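Local structure of PKS_KS domain-containing protein (Photorhabdus luminescens subsp. laumondii, 6SMO) at residues Ile131-Met137 and Ser164-Ser168. The protein probably acts as a beta-ketoacyl-ACP synthase (ketosynthase) of the thiolase superfamily and holds a pentaoxo-dodecanal polyketide chain in its pocket. Sequence-based numbering, arbitrary orientation.
Sequences IADAAGM and SFDFS
M137 packs closely against S164 and F165 where the first turn of helix 134-144 lies against the loop that leads into helix 169-178. CG of M137 sits over one face of the F165 ring, 3.9 Å from its centroid and 9° off the normal. With chi2 extended (-169°), SD follows CG and lies oblique to the same ring in a Met-aromatic contact, 3.5 Å from F165 CD2. CG of M137 also rests on the backbone of S164, 3.6 Å from S164 O. A second aromatic anchor closes the other end: A132 CB stands almost squarely over the F167 ring, 3.7 Å from its centroid, while the backbone of I131 approaches the CZ corner of that ring obliquely.

To one side of these two contacts lies a polar, weaker link. In D133, the N-cap residue of the helix, chi1 of -168° sets the carboxylate beside the carbonyl carbon and sends OD2 to S164 OG, which gives it a weak hydrogen bond of 3.4 Å. R94 stands near both groups and forms a long, weak ion pair with D133. At the backbone of G136, S164 CB packs 3.9 Å from G136 C. On the more open side, partly exposed D166 turns back on its own loop: its OD1 receives S168 OG through the syn lone pair, and both side chains also bond S158 of the Ketoacyl_synth_N domain-containing partner chain. W133 of that chain packs on I131 and M137.

Both segments belong to the N-terminal ketoacyl-synthase region of the thiolase-like fold, where the turn after strand 123-128 carries I131 to the pocket of the bound pentaoxo-dodecanal. The chemistry implies a buried, largely apolar join: CH-pi and Met-aromatic contacts and packing on S164, with one weak polar link, tie this turn to a loop bonded to the partner subunit.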
loop_
_atom_site.group_PDB
_atom_site.type_symbol
_atom_site.label_atom_id
_atom_site.label_comp_id
_atom_site.label_asym_id
_atom_site.label_seq_id
_atom_site.Cartn_x
_atom_site.Cartn_y
_atom_site.Cartn_z
ATOM N N ILE B 131 7.093 -2.075 2.106
ATOM C CA ILE B 131 7.921 -3.052 1.329
ATOM C C ILE B 131 7.938 -4.435 1.985
ATOM O O ILE B 131 8.581 -5.315 1.430
ATOM C CB ILE B 131 9.363 -2.549 1.131
ATOM C CG1 ILE B 131 10.256 -2.936 2.307
ATOM C CG2 ILE B 131 9.409 -1.063 0.866
ATOM C CD1 ILE B 131 11.398 -1.993 2.533
ATOM N N ALA B 132 7.308 -4.594 3.145
ATOM C CA ALA B 132 7.257 -5.872 3.898
ATOM C C ALA B 132 8.685 -6.407 4.098
ATOM O O ALA B 132 9.553 -5.605 4.499
ATOM C CB ALA B 132 6.363 -6.852 3.175
ATOM N N ASP B 133 8.927 -7.697 3.825
ATOM C CA ASP B 133 10.239 -8.370 4.028
ATOM C C ASP B 133 11.051 -8.301 2.727
ATOM O O ASP B 133 11.422 -9.368 2.201
ATOM C CB ASP B 133 10.043 -9.808 4.517
ATOM C CG ASP B 133 11.315 -10.474 5.016
ATOM O OD1 ASP B 133 12.128 -9.780 5.661
ATOM O OD2 ASP B 133 11.484 -11.680 4.754
ATOM N N ALA B 134 11.325 -7.085 2.239
ATOM C CA ALA B 134 12.130 -6.815 1.023
ATOM C C ALA B 134 13.581 -7.258 1.248
ATOM O O ALA B 134 14.205 -7.733 0.279
ATOM C CB ALA B 134 12.052 -5.352 0.655
ATOM N N ALA B 135 14.090 -7.100 2.474
ATOM C CA ALA B 135 15.443 -7.536 2.897
ATOM C C ALA B 135 15.601 -9.038 2.634
ATOM O O ALA B 135 16.623 -9.427 2.033
ATOM C CB ALA B 135 15.663 -7.206 4.354
ATOM N N GLY B 136 14.619 -9.837 3.063
ATOM C CA GLY B 136 14.574 -11.299 2.862
ATOM C C GLY B 136 14.473 -11.671 1.392
ATOM O O GLY B 136 15.103 -12.670 0.995
ATOM N N MET B 137 13.705 -10.898 0.613
ATOM C CA MET B 137 13.510 -11.099 -0.850
ATOM C C MET B 137 14.814 -10.781 -1.593
ATOM O O MET B 137 15.174 -11.553 -2.504
ATOM C CB MET B 137 12.384 -10.209 -1.389
ATOM C CG MET B 137 11.001 -10.628 -0.922
ATOM S SD MET B 137 9.661 -9.781 -1.804
ATOM C CE MET B 137 9.509 -8.284 -0.831
ATOM N N SER B 164 9.261 -14.992 2.711
ATOM C CA SER B 164 9.828 -13.630 2.514
ATOM C C SER B 164 8.947 -12.812 1.561
ATOM O O SER B 164 8.819 -11.592 1.781
ATOM C CB SER B 164 11.250 -13.700 2.014
ATOM O OG SER B 164 12.070 -14.424 2.918
ATOM N N PHE B 165 8.365 -13.457 0.545
ATOM C CA PHE B 165 7.540 -12.812 -0.513
ATOM C C PHE B 165 6.116 -12.547 -0.003
ATOM O O PHE B 165 5.391 -11.774 -0.660
ATOM C CB PHE B 165 7.539 -13.665 -1.784
ATOM C CG PHE B 165 8.853 -13.668 -2.525
ATOM C CD1 PHE B 165 9.873 -14.536 -2.159
ATOM C CD2 PHE B 165 9.076 -12.796 -3.579
ATOM C CE1 PHE B 165 11.082 -14.534 -2.838
ATOM C CE2 PHE B 165 10.286 -12.796 -4.257
ATOM C CZ PHE B 165 11.287 -13.664 -3.885
ATOM N N ASP B 166 5.729 -13.162 1.121
ATOM C CA ASP B 166 4.420 -12.934 1.792
ATOM C C ASP B 166 4.431 -11.536 2.424
ATOM O O ASP B 166 5.207 -11.324 3.377
ATOM C CB ASP B 166 4.125 -14.029 2.823
ATOM C CG ASP B 166 2.804 -13.871 3.562
ATOM O OD1 ASP B 166 1.974 -13.050 3.124
ATOM O OD2 ASP B 166 2.615 -14.578 4.573
ATOM N N PHE B 167 3.595 -10.628 1.907
ATOM C CA PHE B 167 3.467 -9.217 2.360
ATOM C C PHE B 167 2.755 -9.159 3.717
ATOM O O PHE B 167 3.132 -8.307 4.546
ATOM C CB PHE B 167 2.722 -8.374 1.320
ATOM C CG PHE B 167 3.527 -7.251 0.712
ATOM C CD1 PHE B 167 4.468 -7.502 -0.276
ATOM C CD2 PHE B 167 3.337 -5.941 1.124
ATOM C CE1 PHE B 167 5.202 -6.466 -0.834
ATOM C CE2 PHE B 167 4.071 -4.906 0.564
ATOM C CZ PHE B 167 5.002 -5.171 -0.413
ATOM N N SER B 168 1.763 -10.031 3.932
ATOM C CA SER B 168 0.911 -10.073 5.151
ATOM C C SER B 168 1.405 -11.157 6.119
ATOM O O SER B 168 0.555 -11.864 6.696
ATOM C CB SER B 168 -0.536 -10.276 4.784
ATOM O OG SER B 168 -0.719 -11.504 4.093
#